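Local atomic coordinates of 7,8-dihydro-6-hydroxymethylpterin pyrophosphokinase-dihydropteroate synthase (Plasmodium falciparum, PDB entry 6JWS), a protein that probably makes 7,8-dihydropteroate for folate synthesis, first pyrophosphorylating 6-hydroxymethyl-7,8-dihydropterin with ATP and then joining the product to 4-aminobenzoate. Residues I514-L528 / F561-D575. The protein carries 1 engineered substitution. Residues are numbered along the deposited sequence; the frame is centred on the assembly and turned at random.
Sequences IKLLKKKNKFYSVVL and FLVLNGIPRYRILFD. With PT1 (pteroic acid), chain I.
Val526 and Leu573 lie on neighbouring parallel strands, 525-528 and 572-575, where Leu573 N donates to Val526 O (2.9 Å). The ladder starts with Val526 N to Arg571 O and, beyond the Leu573 bond, continues with Leu528 N to Leu573 O, nearly straight at 179°, ending in a weak bond from Asp575 N to Leu528 O. On the face of Val526, Leu528 and Ile572 the packing is tight. Branched aliphatic residues suit this buried apolar layer: Leu562 CD2 meets Val526 CG1 tip to tip at 3.7 Å, while Leu562 CD1 presses on Ile514 CD1 at 3.5 Å, closer than usual for two methyls. Ile567 CD1 wedges between Leu517 CB and the Lys518 chain. Gly566, which without a side chain readily takes positive phi, closes the helix as the C' residue of a Schellman motif, and Ile567 N and Asn565 N share Leu562 O from opposite faces of its plane.

The aliphatic part of Lys518 is held close against Ile567, but its partly exposed amine end marks the more open border; bends at chi3 (40°) and chi4 (-126°) bring NZ to Asn565 O (2.8 Å). Farther along its own segment, in a separate buried patch, Phe523 offers one ring face to Pro568 CG, 3.9 Å from the centroid, in a CH-pi contact. The extended Arg571 lies beside Phe523 CB and gives NH1 to Ser525 OG at 3.0 Å, a bent bond tilted from the guanidinium plane; its NE salt-bridges Glu35, and Ser525 OG also bonds Val377 O.

At the C-terminal end of the strands, Asp575 OD2 accepts from pteroic acid N11 (2.8 Å), consistent with pterin recognition in a TIM-barrel dihydropteroate synthase. Strand 525-529 lies between 572-575 and 500-503, helix 547-564 packs against the face carrying Leu528 and Phe574, and helix 30-44 meets Phe523 and Tyr570.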
loop_
_atom_site.group_PDB
_atom_site.type_symbol
_atom_site.label_atom_id
_atom_site.label_comp_id
_atom_site.label_asym_id
_atom_site.label_seq_id
_atom_site.Cartn_x
_atom_site.Cartn_y
_atom_site.Cartn_z
ATOM N N ILE B 514 19.959 -32.202 -1.554
ATOM C CA ILE B 514 18.938 -32.154 -0.513
ATOM C C ILE B 514 19.429 -32.877 0.741
ATOM O O ILE B 514 19.211 -32.413 1.862
ATOM C CB ILE B 514 17.610 -32.707 -1.077
ATOM C CG1 ILE B 514 16.870 -31.630 -1.867
ATOM C CG2 ILE B 514 16.717 -33.348 -0.020
ATOM C CD1 ILE B 514 15.933 -32.200 -2.914
ATOM N N LYS B 515 20.170 -33.970 0.547
ATOM C CA LYS B 515 20.759 -34.709 1.653
ATOM C C LYS B 515 21.759 -33.844 2.408
ATOM O O LYS B 515 22.024 -34.087 3.581
ATOM C CB LYS B 515 21.547 -35.926 1.161
ATOM C CG LYS B 515 20.763 -37.003 0.420
ATOM C CD LYS B 515 21.701 -38.162 0.148
ATOM C CE LYS B 515 21.700 -38.653 -1.282
ATOM N NZ LYS B 515 23.072 -38.892 -1.796
ATOM N N LEU B 516 22.310 -32.831 1.745
ATOM C CA LEU B 516 23.255 -31.953 2.403
ATOM C C LEU B 516 22.543 -30.960 3.326
ATOM O O LEU B 516 23.226 -30.307 4.107
ATOM C CB LEU B 516 24.088 -31.218 1.342
ATOM C CG LEU B 516 24.988 -32.066 0.428
ATOM C CD1 LEU B 516 25.782 -31.164 -0.518
ATOM C CD2 LEU B 516 25.959 -32.915 1.248
ATOM N N LEU B 517 21.200 -30.820 3.244
ATOM C CA LEU B 517 20.491 -29.827 4.059
ATOM C C LEU B 517 20.230 -30.372 5.461
ATOM O O LEU B 517 19.611 -29.699 6.291
ATOM C CB LEU B 517 19.150 -29.443 3.428
ATOM C CG LEU B 517 19.202 -28.847 2.027
ATOM C CD1 LEU B 517 17.800 -28.790 1.440
ATOM C CD2 LEU B 517 19.852 -27.471 2.056
ATOM N N LYS B 518 20.703 -31.597 5.702
ATOM C CA LYS B 518 20.493 -32.321 6.945
ATOM C C LYS B 518 21.823 -32.903 7.419
ATOM O O LYS B 518 22.560 -33.510 6.647
ATOM C CB LYS B 518 19.470 -33.434 6.700
ATOM C CG LYS B 518 18.029 -33.048 6.997
ATOM C CD LYS B 518 16.943 -33.836 6.287
ATOM C CE LYS B 518 17.164 -35.328 6.163
ATOM N NZ LYS B 518 17.043 -35.745 4.745
ATOM N N LYS B 519 22.146 -32.662 8.689
ATOM C CA LYS B 519 23.236 -33.355 9.354
ATOM C C LYS B 519 22.695 -33.999 10.629
ATOM O O LYS B 519 21.496 -33.949 10.888
ATOM C CB LYS B 519 24.377 -32.381 9.650
ATOM C CG LYS B 519 25.177 -31.929 8.440
ATOM C CD LYS B 519 26.626 -31.632 8.767
ATOM C CE LYS B 519 26.825 -30.419 9.651
ATOM N NZ LYS B 519 27.298 -29.257 8.864
ATOM N N LYS B 520 23.593 -34.591 11.422
ATOM C CA LYS B 520 23.241 -35.272 12.660
ATOM C C LYS B 520 22.509 -34.326 13.614
ATOM O O LYS B 520 21.573 -34.743 14.292
ATOM C CB LYS B 520 24.486 -35.898 13.307
ATOM C CG LYS B 520 24.893 -37.274 12.780
ATOM C CD LYS B 520 26.220 -37.789 13.330
ATOM C CE LYS B 520 27.309 -37.984 12.290
ATOM N NZ LYS B 520 27.784 -36.705 11.712
ATOM N N ASN B 521 22.928 -33.053 13.651
ATOM C CA ASN B 521 22.382 -32.082 14.592
ATOM C C ASN B 521 21.877 -30.826 13.867
ATOM O O ASN B 521 21.045 -30.088 14.403
ATOM C CB ASN B 521 23.352 -31.805 15.748
ATOM C CG ASN B 521 22.696 -31.171 16.964
ATOM O OD1 ASN B 521 21.536 -31.442 17.277
ATOM N ND2 ASN B 521 23.441 -30.336 17.677
ATOM N N LYS B 522 22.330 -30.610 12.626
ATOM C CA LYS B 522 22.034 -29.381 11.904
ATOM C C LYS B 522 20.979 -29.632 10.831
ATOM O O LYS B 522 20.990 -30.668 10.170
ATOM C CB LYS B 522 23.293 -28.867 11.196
ATOM C CG LYS B 522 24.083 -27.818 11.954
ATOM C CD LYS B 522 23.342 -26.510 12.084
ATOM C CE LYS B 522 23.733 -25.487 11.039
ATOM N NZ LYS B 522 25.116 -24.989 11.233
ATOM N N PHE B 523 20.102 -28.642 10.649
ATOM C CA PHE B 523 19.310 -28.510 9.437
ATOM C C PHE B 523 19.720 -27.216 8.743
ATOM O O PHE B 523 20.135 -26.265 9.404
ATOM C CB PHE B 523 17.809 -28.525 9.737
ATOM C CG PHE B 523 17.250 -29.830 10.248
ATOM C CD1 PHE B 523 16.873 -30.837 9.375
ATOM C CD2 PHE B 523 17.054 -30.037 11.609
ATOM C CE1 PHE B 523 16.350 -32.032 9.845
ATOM C CE2 PHE B 523 16.527 -31.227 12.078
ATOM C CZ PHE B 523 16.173 -32.222 11.195
ATOM N N TYR B 524 19.619 -27.204 7.407
ATOM C CA TYR B 524 19.822 -25.973 6.658
ATOM C C TYR B 524 18.572 -25.610 5.864
ATOM O O TYR B 524 17.849 -26.483 5.382
ATOM C CB TYR B 524 21.019 -26.075 5.709
ATOM C CG TYR B 524 22.331 -26.347 6.391
ATOM C CD1 TYR B 524 23.120 -25.308 6.857
ATOM C CD2 TYR B 524 22.793 -27.644 6.560
ATOM C CE1 TYR B 524 24.344 -25.540 7.468
ATOM C CE2 TYR B 524 24.016 -27.900 7.169
ATOM C CZ TYR B 524 24.787 -26.842 7.632
ATOM O OH TYR B 524 25.983 -27.086 8.240
ATOM N N SER B 525 18.372 -24.296 5.701
ATOM C CA SER B 525 17.237 -23.781 4.960
ATOM C C SER B 525 17.578 -23.694 3.484
ATOM O O SER B 525 18.746 -23.712 3.101
ATOM C CB SER B 525 16.847 -22.458 5.509
ATOM O OG SER B 525 16.306 -22.655 6.795
ATOM N N VAL B 526 16.540 -23.537 2.661
ATOM C CA VAL B 526 16.722 -23.657 1.230
ATOM C C VAL B 526 15.700 -22.779 0.521
ATOM O O VAL B 526 14.524 -22.771 0.902
ATOM C CB VAL B 526 16.629 -25.125 0.772
ATOM C CG1 VAL B 526 15.380 -25.845 1.291
ATOM C CG2 VAL B 526 16.779 -25.247 -0.744
ATOM N N VAL B 527 16.177 -22.066 -0.514
ATOM C CA VAL B 527 15.312 -21.340 -1.416
ATOM C C VAL B 527 15.107 -22.202 -2.670
ATOM O O VAL B 527 16.070 -22.654 -3.281
ATOM C CB VAL B 527 15.907 -19.951 -1.738
ATOM C CG1 VAL B 527 14.965 -19.094 -2.589
ATOM C CG2 VAL B 527 16.320 -19.192 -0.466
ATOM N N LEU B 528 13.839 -22.438 -3.044
ATOM C CA LEU B 528 13.524 -23.100 -4.295
ATOM C C LEU B 528 12.979 -22.072 -5.279
ATOM O O LEU B 528 11.989 -21.379 -4.996
ATOM C CB LEU B 528 12.483 -24.198 -4.056
ATOM C CG LEU B 528 12.824 -25.235 -2.986
ATOM C CD1 LEU B 528 11.596 -26.104 -2.701
ATOM C CD2 LEU B 528 14.035 -26.084 -3.402
ATOM N N PHE B 561 8.311 -32.812 -2.303
ATOM C CA PHE B 561 9.427 -33.733 -2.468
ATOM C C PHE B 561 10.447 -33.541 -1.350
ATOM O O PHE B 561 10.842 -34.508 -0.715
ATOM C CB PHE B 561 10.095 -33.562 -3.828
ATOM C CG PHE B 561 11.292 -34.454 -4.055
ATOM C CD1 PHE B 561 11.134 -35.820 -4.249
ATOM C CD2 PHE B 561 12.575 -33.927 -4.127
ATOM C CE1 PHE B 561 12.227 -36.638 -4.505
ATOM C CE2 PHE B 561 13.666 -34.747 -4.389
ATOM C CZ PHE B 561 13.496 -36.103 -4.561
ATOM N N LEU B 562 10.847 -32.299 -1.079
ATOM C CA LEU B 562 11.802 -32.066 -0.009
ATOM C C LEU B 562 11.232 -32.558 1.319
ATOM O O LEU B 562 11.938 -33.181 2.111
ATOM C CB LEU B 562 12.158 -30.576 0.068
ATOM C CG LEU B 562 13.404 -30.190 -0.724
ATOM C CD1 LEU B 562 13.161 -30.240 -2.226
ATOM C CD2 LEU B 562 13.915 -28.822 -0.295
ATOM N N VAL B 563 9.957 -32.257 1.563
ATOM C CA VAL B 563 9.334 -32.596 2.832
ATOM C C VAL B 563 9.222 -34.122 2.980
ATOM O O VAL B 563 9.445 -34.654 4.069
ATOM C CB VAL B 563 7.992 -31.843 2.993
ATOM C CG1 VAL B 563 6.997 -32.571 3.872
ATOM C CG2 VAL B 563 8.197 -30.400 3.457
ATOM N N LEU B 564 8.919 -34.830 1.881
ATOM C CA LEU B 564 8.903 -36.287 1.904
ATOM C C LEU B 564 10.271 -36.806 2.345
ATOM O O LEU B 564 10.386 -37.884 2.911
ATOM C CB LEU B 564 8.596 -36.793 0.493
ATOM C CG LEU B 564 8.573 -38.315 0.305
ATOM C CD1 LEU B 564 7.453 -38.964 1.128
ATOM C CD2 LEU B 564 8.370 -38.642 -1.176
ATOM N N ASN B 565 11.318 -36.018 2.094
ATOM C CA ASN B 565 12.666 -36.504 2.322
ATOM C C ASN B 565 13.179 -35.952 3.647
ATOM O O ASN B 565 14.379 -35.961 3.894
ATOM C CB ASN B 565 13.547 -36.257 1.088
ATOM C CG ASN B 565 13.297 -37.312 0.032
ATOM O OD1 ASN B 565 13.817 -38.427 0.158
ATOM N ND2 ASN B 565 12.498 -36.996 -0.982
ATOM N N GLY B 566 12.253 -35.407 4.447
ATOM C CA GLY B 566 12.536 -35.001 5.811
ATOM C C GLY B 566 13.169 -33.623 5.935
ATOM O O GLY B 566 13.756 -33.309 6.965
ATOM N N ILE B 567 13.062 -32.787 4.893
ATOM C CA ILE B 567 13.432 -31.389 5.065
ATOM C C ILE B 567 12.278 -30.700 5.795
ATOM O O ILE B 567 11.133 -30.801 5.374
ATOM C CB ILE B 567 13.768 -30.716 3.718
ATOM C CG1 ILE B 567 14.880 -31.474 2.976
ATOM C CG2 ILE B 567 14.116 -29.239 3.922
ATOM C CD1 ILE B 567 16.114 -31.760 3.826
ATOM N N PRO B 568 12.518 -30.086 6.974
ATOM C CA PRO B 568 11.433 -29.456 7.732
ATOM C C PRO B 568 10.738 -28.398 6.866
ATOM O O PRO B 568 11.410 -27.585 6.235
ATOM C CB PRO B 568 12.159 -28.785 8.907
ATOM C CG PRO B 568 13.491 -29.525 9.036
ATOM C CD PRO B 568 13.834 -30.000 7.640
ATOM N N ARG B 569 9.393 -28.429 6.855
ATOM C CA ARG B 569 8.544 -27.560 6.050
ATOM C C ARG B 569 8.868 -26.077 6.258
ATOM O O ARG B 569 8.859 -25.309 5.294
ATOM C CB ARG B 569 7.058 -27.821 6.335
ATOM C CG ARG B 569 6.104 -27.114 5.376
ATOM C CD ARG B 569 4.639 -27.421 5.665
ATOM N NE ARG B 569 4.389 -28.836 5.454
ATOM C CZ ARG B 569 3.850 -29.334 4.351
ATOM N NH1 ARG B 569 3.431 -28.524 3.386
ATOM N NH2 ARG B 569 3.709 -30.643 4.246
ATOM N N TYR B 570 9.139 -25.681 7.506
ATOM C CA TYR B 570 9.326 -24.286 7.875
ATOM C C TYR B 570 10.703 -23.776 7.427
ATOM O O TYR B 570 11.034 -22.614 7.650
ATOM C CB TYR B 570 9.118 -24.119 9.385
ATOM C CG TYR B 570 9.968 -25.035 10.227
ATOM C CD1 TYR B 570 11.266 -24.688 10.544
ATOM C CD2 TYR B 570 9.500 -26.267 10.652
ATOM C CE1 TYR B 570 12.090 -25.527 11.270
ATOM C CE2 TYR B 570 10.306 -27.116 11.390
ATOM C CZ TYR B 570 11.599 -26.738 11.708
ATOM O OH TYR B 570 12.424 -27.561 12.418
ATOM N N ARG B 571 11.501 -24.625 6.758
ATOM C CA ARG B 571 12.833 -24.209 6.325
ATOM C C ARG B 571 12.907 -24.048 4.803
ATOM O O ARG B 571 13.993 -23.867 4.260
ATOM C CB ARG B 571 13.914 -25.190 6.800
ATOM C CG ARG B 571 14.355 -24.978 8.243
ATOM C CD ARG B 571 15.523 -25.875 8.627
ATOM N NE ARG B 571 16.046 -25.586 9.952
ATOM C CZ ARG B 571 16.947 -24.650 10.236
ATOM N NH1 ARG B 571 17.424 -23.875 9.264
ATOM N NH2 ARG B 571 17.359 -24.488 11.484
ATOM N N ILE B 572 11.764 -24.086 4.119
ATOM C CA ILE B 572 11.745 -24.062 2.661
ATOM C C ILE B 572 11.080 -22.767 2.211
ATOM O O ILE B 572 9.953 -22.497 2.603
ATOM C CB ILE B 572 10.965 -25.284 2.129
ATOM C CG1 ILE B 572 11.622 -26.589 2.596
ATOM C CG2 ILE B 572 10.809 -25.224 0.614
ATOM C CD1 ILE B 572 10.773 -27.817 2.402
ATOM N N LEU B 573 11.771 -21.988 1.374
ATOM C CA LEU B 573 11.247 -20.722 0.889
ATOM C C LEU B 573 11.005 -20.827 -0.610
ATOM O O LEU B 573 11.675 -21.618 -1.283
ATOM C CB LEU B 573 12.267 -19.644 1.238
ATOM C CG LEU B 573 12.568 -19.560 2.738
ATOM C CD1 LEU B 573 13.986 -20.007 3.022
ATOM C CD2 LEU B 573 12.370 -18.143 3.232
ATOM N N PHE B 574 10.008 -20.072 -1.095
ATOM C CA PHE B 574 9.586 -20.097 -2.486
ATOM C C PHE B 574 10.083 -18.848 -3.189
ATOM O O PHE B 574 10.081 -17.762 -2.602
ATOM C CB PHE B 574 8.060 -20.035 -2.610
ATOM C CG PHE B 574 7.312 -21.272 -2.180
ATOM C CD1 PHE B 574 7.494 -21.816 -0.921
ATOM C CD2 PHE B 574 6.343 -21.832 -2.986
ATOM C CE1 PHE B 574 6.779 -22.946 -0.538
ATOM C CE2 PHE B 574 5.652 -22.976 -2.620
ATOM C CZ PHE B 574 5.878 -23.541 -1.400
ATOM N N ASP B 575 10.440 -19.021 -4.471
ATOM C CA ASP B 575 10.861 -17.914 -5.314
ATOM C C ASP B 575 10.296 -18.146 -6.716
ATOM O O ASP B 575 10.549 -19.182 -7.326
ATOM C CB ASP B 575 12.385 -17.722 -5.249
ATOM C CG ASP B 575 12.889 -16.520 -6.034
ATOM O OD1 ASP B 575 12.101 -15.943 -6.814
ATOM O OD2 ASP B 575 14.061 -16.120 -5.831
HETATM C C2 PT1 I . 16.550 -14.637 -8.223
HETATM C C3 PT1 I . 17.925 -14.632 -8.724
HETATM C C5 PT1 I . 18.870 -15.521 -8.042
HETATM N N6 PT1 I . 18.338 -13.856 -9.755
HETATM C C7 PT1 I . 17.109 -16.274 -6.602
HETATM N N9 PT1 I . 18.419 -16.292 -7.011
HETATM C C10 PT1 I . 19.628 -13.933 -10.175
HETATM N N11 PT1 I . 16.677 -17.080 -5.565
HETATM C C12 PT1 I . 20.519 -14.796 -9.552
HETATM C C21 PT1 I . 16.759 -10.128 -16.149
HETATM O O22 PT1 I . 17.155 -8.940 -16.295
HETATM O O1 PT1 I . 15.631 -13.854 -8.802
HETATM N N4 PT1 I . 16.209 -15.442 -7.193
HETATM N N8 PT1 I . 20.133 -15.550 -8.500
HETATM C C13 PT1 I . 20.055 -13.097 -11.353
HETATM N N14 PT1 I . 19.427 -13.659 -12.580
HETATM C C15 PT1 I . 18.787 -12.834 -13.443
HETATM C C16 PT1 I . 17.683 -13.305 -14.185
HETATM C C17 PT1 I . 19.263 -11.490 -13.589
HETATM C C18 PT1 I . 17.026 -12.416 -15.070
HETATM C C19 PT1 I . 18.606 -10.619 -14.494
HETATM C C20 PT1 I . 17.477 -11.078 -15.217
HETATM O O23 PT1 I . 15.761 -10.525 -16.774
#